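Local coordinates for protein lectin (Pleurotus ostreatus, PDB 6T0Q) that binds calcium and, as a lectin, probably recognises galactose-type sugars, including N-acetylgalactosamine, at residues R216-K220 with F320-L324; D239-L244 with I277-G283; W202-N206 with K311-T315; K227-A232 with N267-N273. All coordinates share one frame; numbering follows the deposited sequence.

In the fold
From the N terminus, the first calcium-binding domain precedes all four contacts, which lie in the second, a beta sandwich. Contact 3 opens with the turn after strand 199-202 and closes at strand 311-313. Contact 1 starts on strand 214-222 and closes in the loop after 311-313, so contacts 1 and 3 cross. Both enclose contacts 4 and 2. Contact 4 joins the start of strand 229-239 to the loop before strand 273-281; contact 2 pairs strands 241-246 and 273-281, and these two loops cross as well. Contacts 1, 2 and 3 all reach one antiparallel sheet, while contact 4 ties the opposing sheet to the loop that leads from it into strand 273-281.

Contact 1. Residues R216-K220 with F320-L324; sequences RAFRK and FQPPL
The guanidinium of Arg-219 reaches from strand 214-222, inside an antiparallel beta-sandwich sheet, to three backbone carbonyls of the loop 320-324. The polar part is a fan of hydrogen bonds donated close to the guanidinium plane. Arg-219 NH1 has two partners, Phe-320 O at 2.8 Å and Pro-322 O at 2.6 Å. Arg-219 NH2 gives a bond to Pro-323 O at 2.9 Å, with the nitrogen above that carbonyl's plane, and a weak one to Pro-322 O. The carbonyl of Pro-322 therefore meets both terminal nitrogens. A bend in the arginine chain (chi3 58°) turns the group toward the loop, and its remaining nitrogen NE forms a salt bridge with Glu-327. With partners on all three nitrogens the flat group should be firmly held in rotation.

The apolar part involves Phe-320. Its ring carries Gln-321 CB over one face and meets Tyr-245 edge-to-face, while a bound N-acetylglucosamine also touches it. Farther along the loop, Pro-323 packs on Leu-324 of the second subunit. On the strand, Ala-217 directs its methyl toward the loop, and CB lies 3.8 Å from Phe-320 CD2.

Contact 2. Residues D239-L244 with I277-G283; sequences DDRYTL and INATNGG. With CA (calcium ion), chain G; NAG (2-acetamido-2-deoxy-beta-D-glucopyranose), chain B.
Arg-241 lays its aliphatic stem alongside Thr-280, CG 3.7 Å from Thr-280 CB, as the two side chains point the same way from a hydrogen-bonded antiparallel pair. Strands 241-244 and 277-281 run antiparallel here, and a classic beta bulge sets Asp-240 and Arg-241 both opposite Thr-280: Thr-280 O takes a bond of 2.9 Å from Asp-240 N and a weak one from Arg-241 N. Regular pairing follows, with Thr-243 and Asn-278 exchanging both backbone bonds.

On the face of Arg-241, Thr-243, Asn-278 and Thr-280 sits a glycan. Asn-278 CG stands anti to the backbone N (chi1 166°), carrying the amide out to the sugar: ND2 is covalently bonded to N-acetylglucosamine C1, and the sugar's O6 comes 3.4 Å from Arg-241 CD. Thr-280 OG1 hydrogen-bonds Ser-215. The other face is apolar: Leu-244 CD1 meets Ile-277 CG1 at 3.9 Å, Tyr-242 CB lies by Ile-277 CG2, and these side chains pack on Val-234 and Ile-236 of the opposing sheet.

Beyond the bulge, where strand 241-246 begins and strand 273-281 ends, lies a calcium ion, a site that in a structure of this lectin adjoins N-acetylgalactosamine at Gly-283. Asp-239 OD1, Asp-240 OD2, Asn-281 OD1 and Gly-283 O bind the metal, and Pro-285 O completes the protein ligands. A cis peptide bond joins the two aspartates, and Asp-239 OD2 is held by Trp-344. In an Asx turn Asn-281 OD1 also accepts Gly-283 N. Asp-240 OD2, 2.6 Å from the calcium, accepts Gly-282 N at 2.8 Å on the anti side, the donor well out of the carboxylate plane.

Contact 3. Residues W202-N206 with K311-T315; sequences WTSDN and KAIQT
Gln-314 runs its extended side chain past Thr-203 to end against Asp-205. Gln-314 CG rests 3.6 Å from Thr-203 CB, and the two side chains pass at a slant. At the tip the glutamine amide stacks on the Asp-205 carboxylate with planes 25° apart. No hydrogen bond joins them: Gln-314 OE1 lies 3.4 Å from Asp-205 OD2, an approach of two acceptors. Behind Gln-314, Thr-203 turns its methyl CG2 to the strand, 3.7 Å from Ala-312 CB and equally near Ile-313 C.

The second shell sets these groups. Thr-203 OG1, between the backbone N and the carbonyl carbon (chi1 37°), donates to Asp-205 OD1 at 2.7 Å on the syn side of the carboxylate but tilted out of its plane. Asp-205 OD2 forms a salt bridge with Arg-216, whose positive charge probably eases the approach of the two oxygens. Ser-204 OG is hydrogen-bonded to Glu-331 of the next strand, which Thr-203 and Gln-314 also touch. The backbone closes by Asn-206 N to Thr-203 O at 3.1 Å.

Thr-203 to Asn-206 form a type I beta turn, stiffened by a Thr-to-Asp side-chain bond, that follows strand 199-202 and packs on the end of strand 311-313 in one sheet of the beta sandwich.

Contact 4. Residues K227-A232 with N267-N273; sequences KVAVCA and NLHPTFN
The Asn-273 amide lies with ND2 4.2 Å from Ala-229 CB, and its own plane holds His-269 O, to which ND2 donates at 2.9 Å. Its OD1 accepts His-269 N in the amide plane, on a lone pair, and Asn-247 ND2 as well. The His-269 imidazole has Pro-270 CD over one face, offset toward the rim, and Thr-271 C at its edge. ND1 accepts both Thr-271 N and Phe-272 N, each tilted from the ring plane.

The loop braced in this way crosses between the beta-sandwich sheets and meets the start of strand 229-239 in one of them. Ala-229 N gives a nearly straight bond (170°) to Pro-270 O at 2.8 Å, while Leu-268 N reaches Val-230 O only weakly. Leu-268 CG lies anti to the carbonyl carbon (chi1 -67°), setting its branches against the strand: CD1 lies 3.4 Å from Cys-231 C and 4.0 Å from both Ala-229 CB and Ala-232 CB. Thr-271 CG2 comes 3.6 Å from Lys-227 O, and Val-228 CG1 touches Pro-270 CB. Cys-231, turned away from the loop, is disulfide-bonded to Cys-69 in the first domain; from the loop itself Phe-272 meets Phe-272 of the second subunit.

Side-chain bonds thus shape the loop, whereas one strong backbone bond and the packing of Leu-268 fasten it. As ND1 accepts two N-H groups, the His-269 ring is probably neutral, with its proton on NE2.

Contact 1. Residues R216-K220 with F320-L324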
loop_
_atom_site.group_PDB
_atom_site.type_symbol
_atom_site.label_atom_id
_atom_site.label_comp_id
_atom_site.label_asym_id
_atom_site.label_seq_id
_atom_site.Cartn_x
_atom_site.Cartn_y
_atom_site.Cartn_z
ATOM N N ARG A 216 7.068 0.437 -25.529
ATOM C CA ARG A 216 6.606 1.405 -24.545
ATOM C C ARG A 216 6.149 0.652 -23.306
ATOM O O ARG A 216 5.597 -0.445 -23.411
ATOM C CB ARG A 216 5.432 2.243 -25.084
ATOM C CG ARG A 216 5.694 2.921 -26.433
ATOM C CD ARG A 216 6.800 3.962 -26.296
ATOM N NE ARG A 216 7.038 4.687 -27.540
ATOM C CZ ARG A 216 8.106 4.522 -28.316
ATOM N NH1 ARG A 216 9.055 3.658 -27.980
ATOM N NH2 ARG A 216 8.230 5.240 -29.424
ATOM N N ALA A 217 6.350 1.248 -22.133
ATOM C CA ALA A 217 5.947 0.602 -20.891
ATOM C C ALA A 217 4.776 1.335 -20.251
ATOM O O ALA A 217 4.610 2.549 -20.418
ATOM C CB ALA A 217 7.108 0.520 -19.894
ATOM N N PHE A 218 3.966 0.569 -19.510
ATOM C CA PHE A 218 2.754 1.050 -18.856
ATOM C C PHE A 218 2.645 0.398 -17.485
ATOM O O PHE A 218 2.958 -0.785 -17.334
ATOM C CB PHE A 218 1.506 0.720 -19.690
ATOM C CG PHE A 218 1.577 1.240 -21.102
ATOM C CD1 PHE A 218 2.174 0.489 -22.102
ATOM C CD2 PHE A 218 1.074 2.493 -21.418
ATOM C CE1 PHE A 218 2.259 0.970 -23.402
ATOM C CE2 PHE A 218 1.161 2.990 -22.711
ATOM C CZ PHE A 218 1.749 2.223 -23.709
ATOM N N ARG A 219 2.199 1.171 -16.490
ATOM C CA ARG A 219 2.131 0.698 -15.113
ATOM C C ARG A 219 0.831 1.134 -14.457
ATOM O O ARG A 219 0.378 2.266 -14.647
ATOM C CB ARG A 219 3.301 1.228 -14.267
ATOM C CG ARG A 219 4.651 0.615 -14.586
ATOM C CD ARG A 219 5.765 1.345 -13.830
ATOM N NE ARG A 219 5.568 1.315 -12.378
ATOM C CZ ARG A 219 6.004 0.344 -11.581
ATOM N NH1 ARG A 219 6.666 -0.695 -12.088
ATOM N NH2 ARG A 219 5.780 0.415 -10.274
ATOM N N LYS A 220 0.256 0.240 -13.660
ATOM C CA LYS A 220 -0.904 0.554 -12.834
ATOM C C LYS A 220 -0.778 -0.190 -11.513
ATOM O O LYS A 220 -0.553 -1.404 -11.501
ATOM C CB LYS A 220 -2.214 0.179 -13.537
ATOM C CG LYS A 220 -3.473 0.383 -12.690
ATOM C CD LYS A 220 -3.830 1.863 -12.535
ATOM C CE LYS A 220 -5.108 2.007 -11.714
ATOM N NZ LYS A 220 -5.459 3.425 -11.491
ATOM N N PHE A 320 11.582 -1.678 -15.189
ATOM C CA PHE A 320 10.295 -1.007 -15.343
ATOM C C PHE A 320 9.145 -1.792 -14.719
ATOM O O PHE A 320 8.103 -1.199 -14.418
ATOM C CB PHE A 320 9.983 -0.784 -16.829
ATOM C CG PHE A 320 9.628 -2.054 -17.555
ATOM C CD1 PHE A 320 10.621 -2.911 -18.005
ATOM C CD2 PHE A 320 8.301 -2.414 -17.746
ATOM C CE1 PHE A 320 10.301 -4.090 -18.658
ATOM C CE2 PHE A 320 7.972 -3.602 -18.387
ATOM C CZ PHE A 320 8.975 -4.438 -18.849
ATOM N N GLN A 321 9.297 -3.108 -14.541
ATOM C CA GLN A 321 8.214 -3.947 -14.035
ATOM C C GLN A 321 8.194 -4.186 -12.518
ATOM O O GLN A 321 7.166 -4.672 -12.023
ATOM C CB GLN A 321 8.218 -5.297 -14.775
ATOM C CG GLN A 321 9.329 -6.295 -14.412
ATOM C CD GLN A 321 10.620 -6.076 -15.183
ATOM O OE1 GLN A 321 11.141 -4.962 -15.259
ATOM N NE2 GLN A 321 11.143 -7.150 -15.764
ATOM N N PRO A 322 9.265 -3.934 -11.756
ATOM C CA PRO A 322 9.179 -4.075 -10.300
ATOM C C PRO A 322 8.144 -3.157 -9.681
ATOM O O PRO A 322 7.897 -2.040 -10.171
ATOM C CB PRO A 322 10.597 -3.719 -9.832
ATOM C CG PRO A 322 11.428 -4.416 -10.807
ATOM C CD PRO A 322 10.647 -4.284 -12.153
ATOM N N PRO A 323 7.574 -3.560 -8.541
ATOM C CA PRO A 323 6.426 -2.825 -7.984
ATOM C C PRO A 323 6.753 -1.455 -7.411
ATOM O O PRO A 323 5.920 -0.546 -7.538
ATOM C CB PRO A 323 5.904 -3.771 -6.892
ATOM C CG PRO A 323 7.055 -4.697 -6.590
ATOM C CD PRO A 323 7.769 -4.868 -7.892
ATOM N N LEU A 324 7.914 -1.267 -6.776
ATOM C CA LEU A 324 8.171 -0.044 -6.018
ATOM C C LEU A 324 9.147 0.911 -6.700
ATOM O O LEU A 324 9.880 1.639 -6.022
ATOM C CB LEU A 324 8.683 -0.373 -4.617
ATOM C CG LEU A 324 7.730 -1.066 -3.649
ATOM C CD1 LEU A 324 8.332 -1.040 -2.246
ATOM C CD2 LEU A 324 6.365 -0.411 -3.651
#

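Contact 2. Residues D239-L244 with I277-G283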
loop_
_atom_site.group_PDB
_atom_site.type_symbol
_atom_site.label_atom_id
_atom_site.label_comp_id
_atom_site.label_asym_id
_atom_site.label_seq_id
_atom_site.Cartn_x
_atom_site.Cartn_y
_atom_site.Cartn_z
ATOM N N ASP A 239 -1.778 -3.926 -30.129
ATOM C CA ASP A 239 -1.256 -3.743 -31.480
ATOM C C ASP A 239 0.105 -3.070 -31.318
ATOM O O ASP A 239 0.162 -1.876 -31.004
ATOM C CB ASP A 239 -2.218 -2.872 -32.297
ATOM C CG ASP A 239 -1.814 -2.739 -33.766
ATOM O OD1 ASP A 239 -0.689 -3.132 -34.136
ATOM O OD2 ASP A 239 -2.645 -2.245 -34.557
ATOM N N ASP A 240 1.203 -3.804 -31.528
ATOM C CA ASP A 240 1.288 -5.142 -32.129
ATOM C C ASP A 240 1.391 -6.318 -31.160
ATOM O O ASP A 240 1.005 -7.433 -31.503
ATOM C CB ASP A 240 2.522 -5.203 -33.043
ATOM C CG ASP A 240 2.246 -4.673 -34.426
ATOM O OD1 ASP A 240 1.613 -5.404 -35.215
ATOM O OD2 ASP A 240 2.640 -3.523 -34.713
ATOM N N ARG A 241 1.972 -6.091 -29.984
ATOM C CA ARG A 241 2.266 -7.183 -29.060
ATOM C C ARG A 241 2.502 -6.593 -27.676
ATOM O O ARG A 241 2.686 -5.385 -27.524
ATOM C CB ARG A 241 3.492 -7.986 -29.520
ATOM C CG ARG A 241 4.774 -7.146 -29.589
ATOM C CD ARG A 241 6.013 -7.991 -29.905
ATOM N NE ARG A 241 5.874 -8.717 -31.166
ATOM C CZ ARG A 241 5.722 -10.037 -31.265
ATOM N NH1 ARG A 241 5.699 -10.794 -30.173
ATOM N NH2 ARG A 241 5.594 -10.603 -32.461
ATOM N N TYR A 242 2.522 -7.467 -26.668
ATOM C CA TYR A 242 2.705 -7.031 -25.287
ATOM C C TYR A 242 3.367 -8.148 -24.498
ATOM O O TYR A 242 3.280 -9.325 -24.855
ATOM C CB TYR A 242 1.371 -6.674 -24.603
ATOM C CG TYR A 242 0.565 -7.923 -24.330
ATOM C CD1 TYR A 242 0.721 -8.634 -23.147
ATOM C CD2 TYR A 242 -0.303 -8.430 -25.290
ATOM C CE1 TYR A 242 0.024 -9.813 -22.918
ATOM C CE2 TYR A 242 -1.019 -9.601 -25.067
ATOM C CZ TYR A 242 -0.846 -10.286 -23.881
ATOM O OH TYR A 242 -1.537 -11.454 -23.656
ATOM N N THR A 243 3.997 -7.764 -23.393
ATOM C CA THR A 243 4.331 -8.681 -22.317
ATOM C C THR A 243 3.770 -8.102 -21.027
ATOM O O THR A 243 3.920 -6.903 -20.766
ATOM C CB THR A 243 5.844 -8.904 -22.196
ATOM O OG1 THR A 243 6.335 -9.466 -23.418
ATOM C CG2 THR A 243 6.145 -9.876 -21.062
ATOM N N LEU A 244 3.131 -8.950 -20.230
ATOM C CA LEU A 244 2.413 -8.540 -19.033
ATOM C C LEU A 244 3.124 -9.082 -17.804
ATOM O O LEU A 244 3.494 -10.261 -17.776
ATOM C CB LEU A 244 0.977 -9.057 -19.062
ATOM C CG LEU A 244 0.162 -8.876 -17.778
ATOM C CD1 LEU A 244 -0.145 -7.390 -17.549
ATOM C CD2 LEU A 244 -1.116 -9.702 -17.869
ATOM N N ILE A 277 3.172 -3.427 -18.229
ATOM C CA ILE A 277 3.058 -3.893 -19.602
ATOM C C ILE A 277 4.205 -3.304 -20.409
ATOM O O ILE A 277 4.451 -2.096 -20.355
ATOM C CB ILE A 277 1.713 -3.487 -20.237
ATOM C CG1 ILE A 277 0.519 -3.987 -19.419
ATOM C CG2 ILE A 277 1.628 -4.004 -21.665
ATOM C CD1 ILE A 277 -0.818 -3.387 -19.917
ATOM N N ASN A 278 4.902 -4.149 -21.148
ATOM C CA ASN A 278 5.781 -3.704 -22.222
ATOM C C ASN A 278 5.066 -4.026 -23.534
ATOM O O ASN A 278 4.937 -5.194 -23.907
ATOM C CB ASN A 278 7.149 -4.379 -22.115
ATOM C CG ASN A 278 7.999 -4.217 -23.377
ATOM O OD1 ASN A 278 7.690 -3.429 -24.260
ATOM N ND2 ASN A 278 9.088 -4.973 -23.450
ATOM N N ALA A 279 4.584 -2.997 -24.223
ATOM C CA ALA A 279 3.876 -3.178 -25.484
ATOM C C ALA A 279 4.717 -2.600 -26.610
ATOM O O ALA A 279 5.369 -1.568 -26.435
ATOM C CB ALA A 279 2.493 -2.516 -25.450
ATOM N N THR A 280 4.709 -3.266 -27.762
ATOM C CA THR A 280 5.600 -2.921 -28.863
ATOM C C THR A 280 4.812 -2.661 -30.136
ATOM O O THR A 280 3.894 -3.414 -30.480
ATOM C CB THR A 280 6.625 -4.033 -29.108
ATOM O OG1 THR A 280 7.411 -4.216 -27.924
ATOM C CG2 THR A 280 7.551 -3.681 -30.287
ATOM N N ASN A 281 5.173 -1.585 -30.826
ATOM C CA ASN A 281 4.588 -1.243 -32.110
ATOM C C ASN A 281 5.579 -1.581 -33.216
ATOM O O ASN A 281 6.697 -1.056 -33.234
ATOM C CB ASN A 281 4.223 0.236 -32.186
ATOM C CG ASN A 281 3.587 0.598 -33.519
ATOM O OD1 ASN A 281 2.949 -0.245 -34.157
ATOM N ND2 ASN A 281 3.765 1.844 -33.950
ATOM N N GLY A 282 5.160 -2.445 -34.141
ATOM C CA GLY A 282 5.956 -2.720 -35.319
ATOM C C GLY A 282 5.840 -1.683 -36.412
ATOM O O GLY A 282 6.576 -1.762 -37.400
ATOM N N GLY A 283 4.947 -0.718 -36.251
ATOM C CA GLY A 283 4.731 0.324 -37.239
ATOM C C GLY A 283 3.245 0.538 -37.445
ATOM O O GLY A 283 2.446 -0.398 -37.397
HETATM CA CA CA G . 1.008 -1.550 -35.237
HETATM C C1 NAG B . 9.944 -4.951 -24.602
HETATM C C2 NAG B . 11.403 -5.199 -24.256
HETATM C C3 NAG B . 12.219 -5.323 -25.529
HETATM C C4 NAG B . 11.685 -6.468 -26.376
HETATM C C5 NAG B . 10.182 -6.329 -26.635
HETATM C C6 NAG B . 9.581 -7.620 -27.148
HETATM C C7 NAG B . 12.349 -4.397 -22.146
HETATM C C8 NAG B . 12.897 -3.221 -21.394
HETATM N N2 NAG B . 11.944 -4.157 -23.398
HETATM O O3 NAG B . 13.576 -5.570 -25.182
HETATM O O4 NAG B . 12.485 -6.274 -27.477
HETATM O O5 NAG B . 9.456 -6.021 -25.431
HETATM O O6 NAG B . 9.021 -7.458 -28.441
HETATM O O7 NAG B . 12.270 -5.516 -21.641
HETATM O O HOH W 1 3.306 -3.609 -37.571
#

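Contact 3. Residues W202-N206 with K311-T315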
loop_
_atom_site.group_PDB
_atom_site.type_symbol
_atom_site.label_atom_id
_atom_site.label_comp_id
_atom_site.label_asym_id
_atom_site.label_seq_id
_atom_site.Cartn_x
_atom_site.Cartn_y
_atom_site.Cartn_z
ATOM N N TRP A 202 -1.754 4.455 -25.176
ATOM C CA TRP A 202 -0.370 4.410 -25.635
ATOM C C TRP A 202 0.365 5.574 -24.982
ATOM O O TRP A 202 -0.211 6.320 -24.182
ATOM C CB TRP A 202 -0.284 4.469 -27.166
ATOM C CG TRP A 202 0.982 3.867 -27.735
ATOM C CD1 TRP A 202 2.035 4.542 -28.308
ATOM C CD2 TRP A 202 1.322 2.472 -27.790
ATOM N NE1 TRP A 202 2.996 3.649 -28.722
ATOM C CE2 TRP A 202 2.587 2.375 -28.409
ATOM C CE3 TRP A 202 0.674 1.295 -27.382
ATOM C CZ2 TRP A 202 3.220 1.148 -28.625
ATOM C CZ3 TRP A 202 1.302 0.081 -27.595
ATOM C CH2 TRP A 202 2.562 0.016 -28.218
ATOM N N THR A 203 1.650 5.714 -25.304
ATOM C CA THR A 203 2.342 6.941 -24.940
ATOM C C THR A 203 1.879 8.075 -25.853
ATOM O O THR A 203 1.238 7.857 -26.888
ATOM C CB THR A 203 3.859 6.764 -25.020
ATOM O OG1 THR A 203 4.185 5.922 -26.133
ATOM C CG2 THR A 203 4.391 6.136 -23.740
ATOM N N SER A 204 2.215 9.303 -25.464
ATOM C CA SER A 204 1.661 10.473 -26.132
ATOM C C SER A 204 2.323 10.779 -27.475
ATOM O O SER A 204 1.922 11.749 -28.125
ATOM C CB SER A 204 1.744 11.692 -25.204
ATOM O OG SER A 204 3.080 11.932 -24.809
ATOM N N ASP A 205 3.304 9.982 -27.917
ATOM C CA ASP A 205 3.791 10.069 -29.292
ATOM C C ASP A 205 2.854 9.393 -30.287
ATOM O O ASP A 205 3.136 9.395 -31.487
ATOM C CB ASP A 205 5.199 9.464 -29.412
ATOM C CG ASP A 205 5.274 8.024 -28.910
ATOM O OD1 ASP A 205 4.268 7.508 -28.369
ATOM O OD2 ASP A 205 6.346 7.400 -29.057
ATOM N N ASN A 206 1.760 8.797 -29.817
ATOM C CA ASN A 206 0.737 8.226 -30.692
ATOM C C ASN A 206 -0.180 9.369 -31.116
ATOM O O ASN A 206 -1.032 9.815 -30.342
ATOM C CB ASN A 206 -0.026 7.125 -29.955
ATOM C CG ASN A 206 -0.912 6.292 -30.866
ATOM O OD1 ASN A 206 -1.510 6.806 -31.802
ATOM N ND2 ASN A 206 -1.013 4.989 -30.577
ATOM N N LYS A 311 0.347 4.982 -15.767
ATOM C CA LYS A 311 1.574 5.691 -16.109
ATOM C C LYS A 311 2.232 5.026 -17.312
ATOM O O LYS A 311 2.097 3.820 -17.524
ATOM C CB LYS A 311 2.550 5.713 -14.928
ATOM C CG LYS A 311 1.994 6.378 -13.674
ATOM C CD LYS A 311 1.317 7.689 -14.017
ATOM C CE LYS A 311 1.994 8.874 -13.361
ATOM N NZ LYS A 311 1.340 10.138 -13.803
ATOM N N ALA A 312 2.954 5.825 -18.096
ATOM C CA ALA A 312 3.529 5.373 -19.355
ATOM C C ALA A 312 4.875 6.056 -19.571
ATOM O O ALA A 312 5.106 7.156 -19.069
ATOM C CB ALA A 312 2.589 5.681 -20.532
ATOM N N ILE A 313 5.759 5.409 -20.331
ATOM C CA ILE A 313 7.068 5.991 -20.626
ATOM C C ILE A 313 7.537 5.481 -21.985
ATOM O O ILE A 313 7.270 4.336 -22.355
ATOM C CB ILE A 313 8.087 5.680 -19.501
ATOM C CG1 ILE A 313 9.245 6.682 -19.535
ATOM C CG2 ILE A 313 8.600 4.247 -19.595
ATOM C CD1 ILE A 313 10.173 6.580 -18.334
ATOM N N GLN A 314 8.246 6.337 -22.731
ATOM C CA GLN A 314 8.606 5.996 -24.106
ATOM C C GLN A 314 9.929 5.248 -24.212
ATOM O O GLN A 314 10.076 4.380 -25.079
ATOM C CB GLN A 314 8.652 7.261 -24.975
ATOM C CG GLN A 314 7.294 7.935 -25.084
ATOM C CD GLN A 314 7.312 9.196 -25.919
ATOM O OE1 GLN A 314 8.125 9.337 -26.837
ATOM N NE2 GLN A 314 6.410 10.124 -25.605
ATOM N N THR A 315 10.905 5.585 -23.375
ATOM C CA THR A 315 12.143 4.819 -23.266
ATOM C C THR A 315 12.029 3.979 -22.003
ATOM O O THR A 315 12.001 4.515 -20.891
ATOM C CB THR A 315 13.373 5.724 -23.211
ATOM O OG1 THR A 315 13.488 6.463 -24.433
ATOM C CG2 THR A 315 14.632 4.885 -23.011
#

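Contact 4. Residues K227-A232 with N267-N273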
loop_
_atom_site.group_PDB
_atom_site.type_symbol
_atom_site.label_atom_id
_atom_site.label_comp_id
_atom_site.label_asym_id
_atom_site.label_seq_id
_atom_site.Cartn_x
_atom_site.Cartn_y
_atom_site.Cartn_z
ATOM N N LYS A 227 -7.996 -3.491 2.829
ATOM C CA LYS A 227 -8.668 -4.700 2.361
ATOM C C LYS A 227 -7.631 -5.792 2.127
ATOM O O LYS A 227 -6.428 -5.571 2.271
ATOM C CB LYS A 227 -9.467 -4.423 1.075
ATOM C CG LYS A 227 -10.509 -3.314 1.219
ATOM C CD LYS A 227 -11.189 -2.981 -0.110
ATOM C CE LYS A 227 -12.303 -3.958 -0.429
ATOM N NZ LYS A 227 -13.037 -3.538 -1.667
ATOM N N VAL A 228 -8.107 -6.976 1.739
ATOM C CA VAL A 228 -7.251 -8.132 1.484
ATOM C C VAL A 228 -7.591 -8.631 0.084
ATOM O O VAL A 228 -8.661 -9.220 -0.126
ATOM C CB VAL A 228 -7.437 -9.244 2.530
ATOM C CG1 VAL A 228 -6.664 -10.494 2.133
ATOM C CG2 VAL A 228 -6.988 -8.760 3.930
ATOM N N ALA A 229 -6.701 -8.372 -0.872
ATOM C CA ALA A 229 -6.879 -8.823 -2.240
ATOM C C ALA A 229 -6.518 -10.296 -2.348
ATOM O O ALA A 229 -5.666 -10.799 -1.610
ATOM C CB ALA A 229 -6.007 -8.003 -3.190
ATOM N N VAL A 230 -7.173 -10.990 -3.277
ATOM C CA VAL A 230 -7.050 -12.443 -3.354
ATOM C C VAL A 230 -6.598 -12.892 -4.741
ATOM O O VAL A 230 -5.475 -13.385 -4.902
ATOM C CB VAL A 230 -8.378 -13.113 -2.957
ATOM C CG1 VAL A 230 -8.275 -14.625 -3.113
ATOM C CG2 VAL A 230 -8.740 -12.749 -1.505
ATOM N N CYS A 231 -7.463 -12.723 -5.756
ATOM C CA CYS A 231 -7.202 -13.183 -7.118
ATOM C C CYS A 231 -7.454 -12.030 -8.078
ATOM O O CYS A 231 -8.268 -11.145 -7.796
ATOM C CB CYS A 231 -8.121 -14.400 -7.536
ATOM S SG CYS A 231 -7.798 -16.006 -6.642
ATOM N N ALA A 232 -6.756 -12.041 -9.219
ATOM C CA ALA A 232 -7.084 -11.140 -10.315
ATOM C C ALA A 232 -7.277 -11.942 -11.591
ATOM O O ALA A 232 -6.629 -12.974 -11.806
ATOM C CB ALA A 232 -6.013 -10.073 -10.551
ATOM N N ASN A 267 -2.389 -15.523 -6.799
ATOM C CA ASN A 267 -1.476 -15.328 -5.678
ATOM C C ASN A 267 -1.121 -13.855 -5.521
ATOM O O ASN A 267 0.043 -13.494 -5.352
ATOM C CB ASN A 267 -0.213 -16.161 -5.879
ATOM C CG ASN A 267 0.555 -15.757 -7.129
ATOM O OD1 ASN A 267 -0.024 -15.242 -8.087
ATOM N ND2 ASN A 267 1.864 -15.978 -7.119
ATOM N N LEU A 268 -2.128 -12.981 -5.579
ATOM C CA LEU A 268 -1.899 -11.556 -5.362
ATOM C C LEU A 268 -1.285 -11.300 -3.987
ATOM O O LEU A 268 -1.492 -12.060 -3.038
ATOM C CB LEU A 268 -3.209 -10.781 -5.468
ATOM C CG LEU A 268 -3.907 -10.691 -6.820
ATOM C CD1 LEU A 268 -5.196 -9.902 -6.652
ATOM C CD2 LEU A 268 -2.977 -10.007 -7.811
ATOM N N HIS A 269 -0.510 -10.224 -3.890
ATOM C CA HIS A 269 -0.172 -9.678 -2.587
ATOM C C HIS A 269 -1.454 -9.159 -1.936
ATOM O O HIS A 269 -2.351 -8.677 -2.631
ATOM C CB HIS A 269 0.849 -8.546 -2.727
ATOM C CG HIS A 269 1.358 -8.017 -1.422
ATOM N ND1 HIS A 269 0.748 -6.978 -0.750
ATOM C CD2 HIS A 269 2.422 -8.384 -0.663
ATOM C CE1 HIS A 269 1.414 -6.726 0.366
ATOM N NE2 HIS A 269 2.431 -7.567 0.444
ATOM N N PRO A 270 -1.583 -9.274 -0.610
ATOM C CA PRO A 270 -2.862 -8.910 0.022
ATOM C C PRO A 270 -3.216 -7.432 -0.064
ATOM O O PRO A 270 -4.408 -7.105 0.012
ATOM C CB PRO A 270 -2.678 -9.362 1.484
ATOM C CG PRO A 270 -1.221 -9.559 1.656
ATOM C CD PRO A 270 -0.685 -9.969 0.326
ATOM N N THR A 271 -2.246 -6.520 -0.202
ATOM C CA THR A 271 -2.571 -5.094 -0.171
ATOM C C THR A 271 -2.000 -4.259 -1.314
ATOM O O THR A 271 -2.532 -3.172 -1.563
ATOM C CB THR A 271 -2.119 -4.462 1.156
ATOM O OG1 THR A 271 -0.707 -4.653 1.332
ATOM C CG2 THR A 271 -2.879 -5.075 2.327
ATOM N N PHE A 272 -0.964 -4.710 -2.021
ATOM C CA PHE A 272 -0.278 -3.854 -2.985
ATOM C C PHE A 272 0.095 -4.691 -4.199
ATOM O O PHE A 272 0.888 -5.628 -4.077
ATOM C CB PHE A 272 0.973 -3.220 -2.338
ATOM C CG PHE A 272 1.659 -2.157 -3.176
ATOM C CD1 PHE A 272 2.445 -2.499 -4.270
ATOM C CD2 PHE A 272 1.563 -0.813 -2.825
ATOM C CE1 PHE A 272 3.093 -1.512 -5.026
ATOM C CE2 PHE A 272 2.211 0.172 -3.562
ATOM C CZ PHE A 272 2.977 -0.177 -4.667
ATOM N N ASN A 273 -0.449 -4.342 -5.370
ATOM C CA ASN A 273 -0.172 -5.081 -6.600
ATOM C C ASN A 273 0.031 -4.125 -7.762
ATOM O O ASN A 273 -0.788 -3.227 -7.978
ATOM C CB ASN A 273 -1.310 -6.059 -6.918
ATOM C CG ASN A 273 -1.409 -7.158 -5.892
ATOM O OD1 ASN A 273 -0.653 -8.126 -5.937
ATOM N ND2 ASN A 273 -2.318 -7.002 -4.939
#